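Local coordinates for protein transcriptional regulator, MarR family (Neisseria meningitidis serogroup B, PDB 3G3Z) that probably binds DNA as a dimeric winged-helix transcription factor of the MarR family and regulates gene expression, at residues Gln5-Gln8 / Leu9-Ile13; Asp28-Tyr31 / Asn32-Ala35; Val36-Thr39 / Leu40-Gly44; Ala106-Phe109 / Ser110-Phe114; Ala115-Gly118 / Asp119-Thr123. All coordinates share one frame; numbering follows the deposited sequence.

Contact 1. Residues Gln5-Gln8 / Leu9-Ile13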
loop_
_atom_site.group_PDB
_atom_site.type_symbol
_atom_site.label_atom_id
_atom_site.label_comp_id
_atom_site.label_asym_id
_atom_site.label_seq_id
_atom_site.Cartn_x
_atom_site.Cartn_y
_atom_site.Cartn_z
ATOM N N GLN A 5 -8.882 -3.723 -15.440
ATOM C CA GLN A 5 -8.283 -4.692 -14.531
ATOM C C GLN A 5 -7.278 -4.032 -13.599
ATOM O O GLN A 5 -7.282 -4.267 -12.394
ATOM C CB GLN A 5 -7.544 -5.739 -15.339
ATOM C CG GLN A 5 -7.898 -7.134 -14.975
ATOM C CD GLN A 5 -8.687 -7.791 -16.060
ATOM O OE1 GLN A 5 -8.124 -8.269 -17.049
ATOM N NE2 GLN A 5 -10.003 -7.813 -15.898
ATOM N N LEU A 6 -6.414 -3.214 -14.194
ATOM C CA LEU A 6 -5.353 -2.512 -13.495
ATOM C C LEU A 6 -5.942 -1.554 -12.476
ATOM O O LEU A 6 -5.428 -1.422 -11.364
ATOM C CB LEU A 6 -4.504 -1.746 -14.514
ATOM C CG LEU A 6 -3.012 -1.434 -14.322
ATOM C CD1 LEU A 6 -2.731 0.076 -14.357
ATOM C CD2 LEU A 6 -2.389 -2.128 -13.104
ATOM N N ASP A 7 -7.027 -0.893 -12.863
ATOM C CA ASP A 7 -7.701 0.051 -11.988
ATOM C C ASP A 7 -8.281 -0.710 -10.800
ATOM O O ASP A 7 -8.153 -0.291 -9.646
ATOM C CB ASP A 7 -8.816 0.763 -12.739
ATOM C CG ASP A 7 -9.499 1.797 -11.891
ATOM O OD1 ASP A 7 -9.008 2.940 -11.845
ATOM O OD2 ASP A 7 -10.517 1.456 -11.255
ATOM N N GLN A 8 -8.897 -1.845 -11.104
ATOM C CA GLN A 8 -9.526 -2.680 -10.110
ATOM C C GLN A 8 -8.513 -3.261 -9.143
ATOM O O GLN A 8 -8.787 -3.367 -7.951
ATOM C CB GLN A 8 -10.327 -3.783 -10.786
ATOM C CG GLN A 8 -11.733 -3.361 -11.133
ATOM C CD GLN A 8 -12.604 -4.532 -11.534
ATOM O OE1 GLN A 8 -12.314 -5.238 -12.501
ATOM N NE2 GLN A 8 -13.683 -4.744 -10.788
ATOM N N LEU A 9 -7.339 -3.614 -9.661
ATOM C CA LEU A 9 -6.251 -4.123 -8.832
ATOM C C LEU A 9 -5.653 -3.014 -7.968
ATOM O O LEU A 9 -5.488 -3.179 -6.756
ATOM C CB LEU A 9 -5.150 -4.782 -9.692
ATOM C CG LEU A 9 -3.962 -5.342 -8.888
ATOM C CD1 LEU A 9 -4.370 -6.622 -8.162
ATOM C CD2 LEU A 9 -2.741 -5.589 -9.757
ATOM N N GLY A 10 -5.328 -1.892 -8.600
ATOM C CA GLY A 10 -4.654 -0.779 -7.923
ATOM C C GLY A 10 -5.431 -0.240 -6.735
ATOM O O GLY A 10 -4.858 0.025 -5.673
ATOM N N THR A 11 -6.742 -0.077 -6.909
ATOM C CA THR A 11 -7.573 0.431 -5.822
ATOM C C THR A 11 -7.617 -0.577 -4.668
ATOM O O THR A 11 -7.633 -0.187 -3.506
ATOM C CB THR A 11 -9.012 0.745 -6.269
ATOM O OG1 THR A 11 -9.626 -0.449 -6.771
ATOM C CG2 THR A 11 -9.052 1.833 -7.341
ATOM N N ARG A 12 -7.631 -1.868 -4.991
ATOM C CA ARG A 12 -7.839 -2.911 -3.970
ATOM C C ARG A 12 -6.609 -3.265 -3.181
ATOM O O ARG A 12 -6.720 -3.614 -2.012
ATOM C CB ARG A 12 -8.442 -4.183 -4.580
ATOM C CG ARG A 12 -9.929 -4.126 -4.710
ATOM C CD ARG A 12 -10.453 -5.183 -5.674
ATOM N NE ARG A 12 -11.897 -5.051 -5.833
ATOM C CZ ARG A 12 -12.492 -4.160 -6.624
ATOM N NH1 ARG A 12 -11.772 -3.317 -7.355
ATOM N NH2 ARG A 12 -13.813 -4.115 -6.691
ATOM N N ILE A 13 -5.442 -3.226 -3.818
ATOM C CA ILE A 13 -4.187 -3.473 -3.089
ATOM C C ILE A 13 -3.868 -2.296 -2.180
ATOM O O ILE A 13 -3.382 -2.481 -1.060
ATOM C CB ILE A 13 -2.986 -3.824 -4.022
ATOM C CG1 ILE A 13 -2.670 -2.676 -5.002
ATOM C CG2 ILE A 13 -3.257 -5.166 -4.740
ATOM C CD1 ILE A 13 -1.372 -2.833 -5.796
HETATM O O HOH W 1 -11.826 -0.423 -8.914
#
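Gln8 and Arg12 lie side by side, one helical turn apart, and point the same way along the flank of their helix. The arginine chain runs extended from CG to NE and then turns its head back, chi4 80°, which brings NH1 over the preceding turn. There Arg12 NH1 donates to the backbone oxygen Gln8 O at 3.0 Å. The acceptor sits at the edge of the guanidinium, close to its plane, so the N-H is well aimed, although it meets the carbonyl strongly bent, with a C=O...N angle of 114°. The backbone N of the same residue is turned instead to Leu9 O, in a weak bond, and Gln8 O takes the side chain. Arg12 NH1 also brushes the aliphatic part of its neighbour, 3.8 Å from Gln8 CB, and the amide of Gln8 stands almost perpendicular to the guanidinium, at 87°.

Asp7 and Thr11 meet at a slant. Thr11 CG2 lies 3.3 Å from Asp7 O, the carbonyl that takes the regular helical bond from Thr11 N at 3.1 Å. A water joins the polar ends: it donates to Asp7 OD2, accepts from Arg12 NH1 and lies 3.1 Å from Thr11 OG1.

The stronger charge partners come from the other polypeptide. Arg12 NE pairs with Asp130 of the second subunit, and Asp7 with Lys54 of the second subunit. This first part of helix 5-25 is therefore laid against the partner chain, reaching residues of its helices 48-55, 93-117 and 119-142.

Contact 2. Residues Asp28-Tyr31 / Asn32-Ala35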
loop_
_atom_site.group_PDB
_atom_site.type_symbol
_atom_site.label_atom_id
_atom_site.label_comp_id
_atom_site.label_asym_id
_atom_site.label_seq_id
_atom_site.Cartn_x
_atom_site.Cartn_y
_atom_site.Cartn_z
ATOM N N ASP A 28 -0.957 1.999 18.351
ATOM C CA ASP A 28 -0.294 3.262 18.692
ATOM C C ASP A 28 1.111 3.348 18.089
ATOM O O ASP A 28 1.993 4.059 18.591
ATOM C CB ASP A 28 -0.324 3.525 20.208
ATOM C CG ASP A 28 -1.662 4.089 20.677
ATOM O OD1 ASP A 28 -2.549 4.317 19.829
ATOM O OD2 ASP A 28 -1.824 4.319 21.894
ATOM N N LEU A 29 1.290 2.642 16.971
ATOM C CA LEU A 29 2.565 2.627 16.267
ATOM C C LEU A 29 2.398 3.100 14.827
ATOM O O LEU A 29 1.353 3.634 14.440
ATOM C CB LEU A 29 3.203 1.218 16.339
ATOM C CG LEU A 29 3.637 0.758 17.738
ATOM C CD1 LEU A 29 3.804 -0.752 17.808
ATOM C CD2 LEU A 29 4.923 1.456 18.188
ATOM N N ASN A 30 3.452 2.940 14.042
ATOM C CA ASN A 30 3.362 3.195 12.621
ATOM C C ASN A 30 4.105 2.093 11.873
ATOM O O ASN A 30 4.762 1.235 12.497
ATOM C CB ASN A 30 3.852 4.604 12.264
ATOM C CG ASN A 30 5.320 4.823 12.578
ATOM O OD1 ASN A 30 6.097 3.877 12.700
ATOM N ND2 ASN A 30 5.709 6.085 12.701
ATOM N N TYR A 31 3.976 2.112 10.549
ATOM C CA TYR A 31 4.513 1.063 9.693
ATOM C C TYR A 31 6.014 0.899 9.881
ATOM O O TYR A 31 6.499 -0.210 10.050
ATOM C CB TYR A 31 4.173 1.368 8.228
ATOM C CG TYR A 31 4.587 0.288 7.265
ATOM C CD1 TYR A 31 5.807 0.366 6.590
ATOM C CD2 TYR A 31 3.768 -0.810 7.028
ATOM C CE1 TYR A 31 6.210 -0.627 5.719
ATOM C CE2 TYR A 31 4.158 -1.815 6.150
ATOM C CZ TYR A 31 5.380 -1.701 5.485
ATOM O OH TYR A 31 5.781 -2.673 4.606
ATOM N N ASN A 32 6.739 2.013 9.865
ATOM C CA ASN A 32 8.193 1.986 10.008
ATOM C C ASN A 32 8.655 1.345 11.325
ATOM O O ASN A 32 9.571 0.539 11.325
ATOM C CB ASN A 32 8.770 3.405 9.857
ATOM C CG ASN A 32 8.417 4.046 8.523
ATOM O OD1 ASN A 32 8.459 5.276 8.377
ATOM N ND2 ASN A 32 8.083 3.223 7.538
ATOM N N LEU A 33 8.021 1.708 12.438
ATOM C CA LEU A 33 8.335 1.130 13.748
ATOM C C LEU A 33 7.961 -0.340 13.824
ATOM O O LEU A 33 8.705 -1.164 14.380
ATOM C CB LEU A 33 7.577 1.889 14.847
ATOM C CG LEU A 33 8.196 3.197 15.317
ATOM C CD1 LEU A 33 7.125 4.082 15.950
ATOM C CD2 LEU A 33 9.346 2.907 16.293
ATOM N N PHE A 34 6.783 -0.655 13.293
ATOM C CA PHE A 34 6.289 -2.025 13.218
ATOM C C PHE A 34 7.254 -2.922 12.467
ATOM O O PHE A 34 7.582 -4.028 12.923
ATOM C CB PHE A 34 4.912 -2.052 12.546
ATOM C CG PHE A 34 4.338 -3.421 12.426
ATOM C CD1 PHE A 34 3.751 -4.042 13.529
ATOM C CD2 PHE A 34 4.401 -4.109 11.221
ATOM C CE1 PHE A 34 3.226 -5.328 13.430
ATOM C CE2 PHE A 34 3.872 -5.399 11.115
ATOM C CZ PHE A 34 3.287 -6.001 12.220
ATOM N N ALA A 35 7.725 -2.428 11.323
ATOM C CA ALA A 35 8.657 -3.167 10.489
ATOM C C ALA A 35 9.866 -3.659 11.305
ATOM O O ALA A 35 10.206 -4.835 11.240
ATOM C CB ALA A 35 9.108 -2.300 9.297
#
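The Tyr31 ring meets the amide of Asn32 at its edge: Asn32 ND2 lies close to the ring plane, 3.8 Å from Tyr31 CD1. The two flat groups are steeply inclined, at 76°, and the side chains cross at about a right angle. With CG anti to the backbone N, the tyrosine is carried clear of its own helix toward helix 5-25, where Asp21 and Ile24 touch it, and its hydroxyl is hydrogen-bonded to the carbonyl of Trp55. The Phe34 ring also leads away from the preceding loop, stacking with Tyr38 and packing on Trp23, Ile24 and Leu102.

The amide of Asn30 has a different task. Its CG stands between the backbone N and the carbonyl carbon, chi1 63°, and this folds the side chain over the start of the helix. Asn30 OD1 accepts from Leu33 N at 2.9 Å in a nearly straight bond, the N-H...O angle being 165°. The same residue gives its backbone as well, Asn30 O taking Phe34 N at 2.9 Å. One residue thus satisfies two amides of the first turn.

Leu33 CD1 packs against the capping amide, 3.4 Å from Asn30 OD1, and meets Leu29 CD2 at 4.1 Å, the two leucine side chains crossing roughly at right angles.

The arrangement is that of an asparagine N-cap: a Schellman motif at Asp28 ends the preceding helical stretch, and Asn30 opens helix 31-43, the first helix of the winged helix-turn-helix domain in the MarR fold.

Contact 3. Residues Val36-Thr39 / Leu40-Gly44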
loop_
_atom_site.group_PDB
_atom_site.type_symbol
_atom_site.label_atom_id
_atom_site.label_comp_id
_atom_site.label_asym_id
_atom_site.label_seq_id
_atom_site.Cartn_x
_atom_site.Cartn_y
_atom_site.Cartn_z
ATOM N N VAL A 36 10.486 -2.772 12.086
ATOM C CA VAL A 36 11.633 -3.132 12.946
ATOM C C VAL A 36 11.199 -4.027 14.105
ATOM O O VAL A 36 11.670 -5.154 14.239
ATOM C CB VAL A 36 12.386 -1.865 13.486
ATOM C CG1 VAL A 36 13.557 -2.249 14.429
ATOM C CG2 VAL A 36 12.916 -1.057 12.340
ATOM N N LEU A 37 10.287 -3.523 14.929
ATOM C CA LEU A 37 9.869 -4.203 16.159
ATOM C C LEU A 37 9.274 -5.599 15.924
ATOM O O LEU A 37 9.635 -6.568 16.606
ATOM C CB LEU A 37 8.869 -3.324 16.929
ATOM C CG LEU A 37 9.382 -1.952 17.410
ATOM C CD1 LEU A 37 8.219 -1.059 17.822
ATOM C CD2 LEU A 37 10.387 -2.107 18.545
ATOM N N TYR A 38 8.370 -5.697 14.956
ATOM C CA TYR A 38 7.719 -6.966 14.681
ATOM C C TYR A 38 8.638 -7.997 14.023
ATOM O O TYR A 38 8.571 -9.182 14.368
ATOM C CB TYR A 38 6.449 -6.766 13.872
ATOM C CG TYR A 38 5.605 -8.006 13.769
ATOM C CD1 TYR A 38 4.814 -8.430 14.843
ATOM C CD2 TYR A 38 5.598 -8.767 12.597
ATOM C CE1 TYR A 38 4.036 -9.584 14.746
ATOM C CE2 TYR A 38 4.822 -9.920 12.492
ATOM C CZ TYR A 38 4.042 -10.320 13.563
ATOM O OH TYR A 38 3.282 -11.461 13.452
ATOM N N THR A 39 9.498 -7.554 13.099
ATOM C CA THR A 39 10.506 -8.451 12.505
ATOM C C THR A 39 11.425 -9.022 13.590
ATOM O O THR A 39 11.689 -10.227 13.632
ATOM C CB THR A 39 11.355 -7.756 11.391
ATOM O OG1 THR A 39 10.489 -7.145 10.428
ATOM C CG2 THR A 39 12.233 -8.755 10.670
ATOM N N LEU A 40 11.887 -8.158 14.481
ATOM C CA LEU A 40 12.841 -8.578 15.502
ATOM C C LEU A 40 12.211 -9.495 16.545
ATOM O O LEU A 40 12.867 -10.403 17.051
ATOM C CB LEU A 40 13.511 -7.366 16.158
ATOM C CG LEU A 40 14.470 -6.534 15.296
ATOM C CD1 LEU A 40 15.105 -5.426 16.122
ATOM C CD2 LEU A 40 15.552 -7.395 14.648
ATOM N N ALA A 41 10.939 -9.259 16.849
ATOM C CA ALA A 41 10.226 -10.045 17.855
ATOM C C ALA A 41 9.863 -11.449 17.370
ATOM O O ALA A 41 9.799 -12.387 18.169
ATOM C CB ALA A 41 8.979 -9.304 18.324
ATOM N N THR A 42 9.655 -11.588 16.064
ATOM C CA THR A 42 9.166 -12.837 15.480
ATOM C C THR A 42 10.231 -13.621 14.708
ATOM O O THR A 42 10.065 -14.817 14.483
ATOM C CB THR A 42 7.976 -12.572 14.533
ATOM O OG1 THR A 42 8.381 -11.641 13.524
ATOM C CG2 THR A 42 6.772 -12.002 15.299
ATOM N N GLU A 43 11.304 -12.953 14.281
ATOM C CA GLU A 43 12.364 -13.632 13.524
ATOM C C GLU A 43 13.665 -13.702 14.299
ATOM O O GLU A 43 14.560 -14.474 13.951
ATOM C CB GLU A 43 12.612 -12.963 12.167
ATOM C CG GLU A 43 11.412 -12.998 11.243
ATOM C CD GLU A 43 11.736 -12.620 9.807
ATOM O OE1 GLU A 43 10.885 -12.885 8.929
ATOM O OE2 GLU A 43 12.833 -12.069 9.550
ATOM N N GLY A 44 13.760 -12.892 15.352
ATOM C CA GLY A 44 15.002 -12.734 16.093
ATOM C C GLY A 44 15.895 -11.728 15.400
ATOM O O GLY A 44 15.416 -10.809 14.730
#
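Two bonds from Thr42 converge on one carbonyl, Tyr38 O. Thr42 OG1 donates to Tyr38 O at 2.6 Å, while Thr42 N donates to the same oxygen at 3.1 Å; they arrive from opposite faces of the carbonyl plane. The hydroxyl owes its place to its torsion: OG1 sits between the backbone N and the carbonyl carbon, chi1 57°, and so leans back over the preceding turn. Elsewhere the helical backbone ladder continues, with Glu43 N bound to Thr39 O at 2.8 Å.

The aromatic contact uses the other branch of the same threonine. Thr42 CG2 lies over one face of the Tyr38 ring, 3.8 Å from its centroid and 19° off the normal, a CH-pi contact offset toward the rim on the CZ side. Thr42 therefore divides its two branches, the hydroxyl to the carbonyl of Tyr38 and the methyl to its ring.

Apolar packing lies on another flank. Val36 and Leu40 run side by side in the same direction, Val36 CG1 touching Leu40 CD1 at 3.9 Å, and they face residues of helix 59-71 and strand 89-91.

Glu43 lies across Thr39, its OE2 3.5 Å from the methyl Thr39 CG2, a van der Waals approach; its carboxylate is met by Arg46, His50 and Lys54. Thr39 OG1 bonds back to Ala35 O and is also bonded to Trp55 NE1.

Gly44 then leaves helical angles with positive phi. This is the C-terminal end of helix 31-43, a helix of the winged helix-turn-helix domain characteristic of MarR regulators, packed against helices 48-55 and 59-71 and strand 89-91.

Contact 4. Residues Ala106-Phe109 / Ser110-Phe114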
loop_
_atom_site.group_PDB
_atom_site.type_symbol
_atom_site.label_atom_id
_atom_site.label_comp_id
_atom_site.label_asym_id
_atom_site.label_seq_id
_atom_site.Cartn_x
_atom_site.Cartn_y
_atom_site.Cartn_z
ATOM N N ALA A 106 -1.087 -8.886 17.094
ATOM C CA ALA A 106 -0.866 -9.283 15.695
ATOM C C ALA A 106 -1.344 -10.699 15.440
ATOM O O ALA A 106 -2.007 -10.958 14.430
ATOM C CB ALA A 106 0.595 -9.151 15.323
ATOM N N GLN A 107 -1.017 -11.602 16.365
ATOM C CA GLN A 107 -1.426 -12.996 16.273
ATOM C C GLN A 107 -2.945 -13.113 16.442
ATOM O O GLN A 107 -3.593 -13.905 15.767
ATOM C CB GLN A 107 -0.670 -13.853 17.298
ATOM C CG GLN A 107 -0.963 -15.361 17.204
ATOM C CD GLN A 107 -0.645 -15.954 15.841
ATOM O OE1 GLN A 107 0.408 -15.687 15.261
ATOM N NE2 GLN A 107 -1.548 -16.782 15.335
ATOM N N GLU A 108 -3.512 -12.283 17.314
ATOM C CA GLU A 108 -4.957 -12.223 17.473
ATOM C C GLU A 108 -5.661 -11.712 16.211
ATOM O O GLU A 108 -6.633 -12.318 15.755
ATOM C CB GLU A 108 -5.318 -11.367 18.673
ATOM C CG GLU A 108 -6.766 -11.468 19.054
ATOM C CD GLU A 108 -7.191 -10.364 19.989
ATOM O OE1 GLU A 108 -6.391 -9.989 20.880
ATOM O OE2 GLU A 108 -8.327 -9.870 19.828
ATOM N N PHE A 109 -5.180 -10.595 15.659
ATOM C CA PHE A 109 -5.698 -10.057 14.384
ATOM C C PHE A 109 -5.607 -11.086 13.266
ATOM O O PHE A 109 -6.549 -11.268 12.496
ATOM C CB PHE A 109 -4.930 -8.789 13.983
ATOM C CG PHE A 109 -5.604 -7.973 12.898
ATOM C CD1 PHE A 109 -6.882 -7.455 13.085
ATOM C CD2 PHE A 109 -4.946 -7.692 11.719
ATOM C CE1 PHE A 109 -7.503 -6.698 12.111
ATOM C CE2 PHE A 109 -5.549 -6.912 10.721
ATOM C CZ PHE A 109 -6.836 -6.418 10.917
ATOM N N SER A 110 -4.465 -11.765 13.194
ATOM C CA SER A 110 -4.176 -12.731 12.141
ATOM C C SER A 110 -5.145 -13.914 12.213
ATOM O O SER A 110 -5.668 -14.367 11.187
ATOM C CB SER A 110 -2.720 -13.201 12.258
ATOM O OG SER A 110 -2.321 -14.002 11.162
ATOM N N ASP A 111 -5.403 -14.392 13.429
ATOM C CA ASP A 111 -6.353 -15.484 13.627
ATOM C C ASP A 111 -7.796 -15.097 13.324
ATOM O O ASP A 111 -8.551 -15.917 12.828
ATOM C CB ASP A 111 -6.249 -16.039 15.038
ATOM C CG ASP A 111 -4.882 -16.611 15.331
ATOM O OD1 ASP A 111 -4.134 -16.898 14.369
ATOM O OD2 ASP A 111 -4.553 -16.769 16.523
ATOM N N LYS A 112 -8.169 -13.855 13.612
ATOM C CA LYS A 112 -9.534 -13.398 13.370
ATOM C C LYS A 112 -9.812 -13.163 11.890
ATOM O O LYS A 112 -10.914 -13.430 11.408
ATOM C CB LYS A 112 -9.834 -12.127 14.158
ATOM C CG LYS A 112 -10.097 -12.369 15.636
ATOM C CD LYS A 112 -11.158 -11.406 16.148
ATOM C CE LYS A 112 -11.256 -11.416 17.661
ATOM N NZ LYS A 112 -10.206 -10.566 18.263
ATOM N N VAL A 113 -8.807 -12.677 11.170
ATOM C CA VAL A 113 -8.978 -12.325 9.765
ATOM C C VAL A 113 -8.992 -13.586 8.907
ATOM O O VAL A 113 -9.895 -13.789 8.087
ATOM C CB VAL A 113 -7.904 -11.301 9.302
ATOM C CG1 VAL A 113 -7.872 -11.171 7.795
ATOM C CG2 VAL A 113 -8.166 -9.940 9.948
ATOM N N PHE A 114 -8.016 -14.448 9.147
ATOM C CA PHE A 114 -7.803 -15.591 8.288
ATOM C C PHE A 114 -8.700 -16.760 8.659
ATOM O O PHE A 114 -8.856 -17.679 7.873
ATOM C CB PHE A 114 -6.314 -15.948 8.225
ATOM C CG PHE A 114 -5.491 -14.914 7.496
ATOM C CD1 PHE A 114 -5.505 -14.854 6.105
ATOM C CD2 PHE A 114 -4.741 -13.973 8.202
ATOM C CE1 PHE A 114 -4.757 -13.876 5.419
ATOM C CE2 PHE A 114 -3.995 -12.998 7.540
ATOM C CZ PHE A 114 -4.003 -12.949 6.141
#
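Glu108 OE2 and Lys112 NZ form a salt bridge spanning one turn of the helix. They are placed 2.5 Å apart, a distance so short that it probably reflects imprecise placement of the chain ends and should not be read as strength. The two chains lie side by side and point the same way: glutamate is extended, whereas lysine bends at chi2 and again at chi4 (81°), swinging its ammonium back to the carboxylate.

One turn is bridged similarly by Gln107 and Asp111, with a weak bond from Gln107 NE2 to Asp111 OD2 at 3.2 Å, the amide and carboxylate planes standing 58° apart. The other end of the amide, Gln107 OE1, is bonded to Asn4 of the second subunit.

Phe109 and Val113 supply the apolar counterpart. Val113 CG2 sits squarely above the Phe109 ring, 3.9 Å from its centroid and only 11° off the normal, in a CH-pi contact. The same methyl is 3.3 Å from Phe109 O, wedged between ring and backbone. Further on, the ring stacks with Trp23 and packs on Thr139 of the second subunit.

The pattern is that of an amphipathic helix: i to i+4 charged and polar pairs line one flank, aromatic and branched residues another, and in this MarR-type dimer the helix contributes to the subunit interface.

Contact 5. Residues Ala115-Gly118 / Asp119-Thr123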
loop_
_atom_site.group_PDB
_atom_site.type_symbol
_atom_site.label_atom_id
_atom_site.label_comp_id
_atom_site.label_asym_id
_atom_site.label_seq_id
_atom_site.Cartn_x
_atom_site.Cartn_y
_atom_site.Cartn_z
ATOM N N ALA A 115 -9.304 -16.695 9.844
ATOM C CA ALA A 115 -10.355 -17.629 10.223
ATOM C C ALA A 115 -11.542 -17.478 9.273
ATOM O O ALA A 115 -12.151 -18.465 8.889
ATOM C CB ALA A 115 -10.794 -17.398 11.658
ATOM N N THR A 116 -11.851 -16.242 8.888
ATOM C CA THR A 116 -12.914 -15.998 7.919
ATOM C C THR A 116 -12.417 -16.283 6.506
ATOM O O THR A 116 -13.128 -16.887 5.703
ATOM C CB THR A 116 -13.461 -14.552 8.008
ATOM O OG1 THR A 116 -14.147 -14.375 9.251
ATOM C CG2 THR A 116 -14.432 -14.260 6.875
ATOM N N PHE A 117 -11.192 -15.862 6.205
ATOM C CA PHE A 117 -10.711 -15.940 4.833
ATOM C C PHE A 117 -10.464 -17.368 4.360
ATOM O O PHE A 117 -10.805 -17.707 3.242
ATOM C CB PHE A 117 -9.490 -15.044 4.602
ATOM C CG PHE A 117 -9.357 -14.593 3.180
ATOM C CD1 PHE A 117 -10.310 -13.741 2.621
ATOM C CD2 PHE A 117 -8.318 -15.053 2.388
ATOM C CE1 PHE A 117 -10.222 -13.333 1.308
ATOM C CE2 PHE A 117 -8.212 -14.652 1.058
ATOM C CZ PHE A 117 -9.168 -13.786 0.515
ATOM N N GLY A 118 -9.897 -18.205 5.225
ATOM C CA GLY A 118 -9.637 -19.602 4.874
ATOM C C GLY A 118 -8.263 -19.745 4.256
ATOM O O GLY A 118 -7.826 -18.874 3.492
ATOM N N ASP A 119 -7.581 -20.840 4.578
ATOM C CA ASP A 119 -6.169 -20.982 4.207
ATOM C C ASP A 119 -5.901 -21.387 2.740
ATOM O O ASP A 119 -4.898 -20.962 2.173
ATOM C CB ASP A 119 -5.428 -21.901 5.187
ATOM C CG ASP A 119 -5.994 -23.298 5.217
ATOM O OD1 ASP A 119 -7.145 -23.491 4.758
ATOM O OD2 ASP A 119 -5.287 -24.207 5.705
ATOM N N LYS A 120 -6.777 -22.197 2.131
ATOM C CA LYS A 120 -6.620 -22.508 0.705
ATOM C C LYS A 120 -6.827 -21.220 -0.109
ATOM O O LYS A 120 -6.058 -20.910 -1.015
ATOM C CB LYS A 120 -7.576 -23.617 0.235
ATOM C CG LYS A 120 -7.645 -24.871 1.145
ATOM C CD LYS A 120 -6.405 -25.737 1.036
ATOM C CE LYS A 120 -6.662 -27.175 1.486
ATOM N NZ LYS A 120 -6.442 -27.370 2.945
ATOM N N ARG A 121 -7.850 -20.460 0.258
ATOM C CA ARG A 121 -8.130 -19.168 -0.359
ATOM C C ARG A 121 -7.016 -18.144 -0.107
ATOM O O ARG A 121 -6.746 -17.295 -0.954
ATOM C CB ARG A 121 -9.444 -18.658 0.193
ATOM C CG ARG A 121 -10.062 -17.483 -0.498
ATOM C CD ARG A 121 -11.212 -17.099 0.392
ATOM N NE ARG A 121 -12.152 -16.165 -0.191
ATOM C CZ ARG A 121 -13.189 -15.672 0.475
ATOM N NH1 ARG A 121 -13.406 -16.027 1.744
ATOM N NH2 ARG A 121 -14.003 -14.823 -0.126
ATOM N N THR A 122 -6.380 -18.231 1.062
ATOM C CA THR A 122 -5.238 -17.377 1.403
ATOM C C THR A 122 -4.031 -17.692 0.508
ATOM O O THR A 122 -3.365 -16.785 0.004
ATOM C CB THR A 122 -4.846 -17.529 2.892
ATOM O OG1 THR A 122 -5.945 -17.127 3.721
ATOM C CG2 THR A 122 -3.633 -16.671 3.224
ATOM N N THR A 123 -3.768 -18.980 0.311
ATOM C CA THR A 123 -2.742 -19.450 -0.626
ATOM C C THR A 123 -3.035 -18.952 -2.036
ATOM O O THR A 123 -2.125 -18.568 -2.773
ATOM C CB THR A 123 -2.723 -20.975 -0.672
ATOM O OG1 THR A 123 -2.503 -21.490 0.646
ATOM C CG2 THR A 123 -1.647 -21.491 -1.624
#
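The helix ending at Phe117 breaks at Gly118, whose positive phi (90°, psi 142°) turns the chain and puts this glycine at the N-cap of the next helix. Here Arg121 lies flat on Phe117. Its guanidinium and the ring are nearly parallel, with planes 2° apart and centres separated by 4.4 Å, in an offset stack with cation-pi character. The chain that delivers it is extended from CG to NE, and Arg121 CD lies directly over the middle of the Phe117 ring, 3.8 Å from the centroid. Beyond the ring, Arg121 NH1 makes a weak bond to Phe117 O at 3.4 Å, in the guanidinium plane.

Thr122 works from the ring edge. Thr122 OG1 is 3.4 Å from Phe117 CD2 and donates to Gly118 O at 2.6 Å, while Thr122 N bonds to that same oxygen at 2.9 Å from the opposite face of its plane.

The ring at the end of helix 93-117 holds the arginine flat, the weak carbonyl bond assisting, and leaves NE directed to Asp128 of the second subunit. The stack probably fixes the rotation of the guanidinium for this inter-subunit salt bridge, and the like charge of Arg124 of the second subunit would be partly offset by that aspartate.

How the contacts relate
The five contacts illustrate how local one-turn interactions are spread along a mostly helical dimer. Contacts 2 and 3 follow each other on helix 31-43, their centres 12 Å apart, and meet where Leu29 CD2 packs on Leu37 CD1 at 4.2 Å. Contact 3 reaches contact 4 through Tyr38 CE1 and Ala106 CB, 3.5 Å apart. Contact 4 runs into contact 5 along helix 93-117, Phe114 CD1 lying 3.3 Å from Thr122 OG1. Contact 1 stands apart within the chain, its centre 31 Å from that of contact 3. Across the dimer, however, the residues of contact 1 touch Tyr38, Ser110 and Asp119 of the second subunit, which belong to contacts 3, 4 and 5.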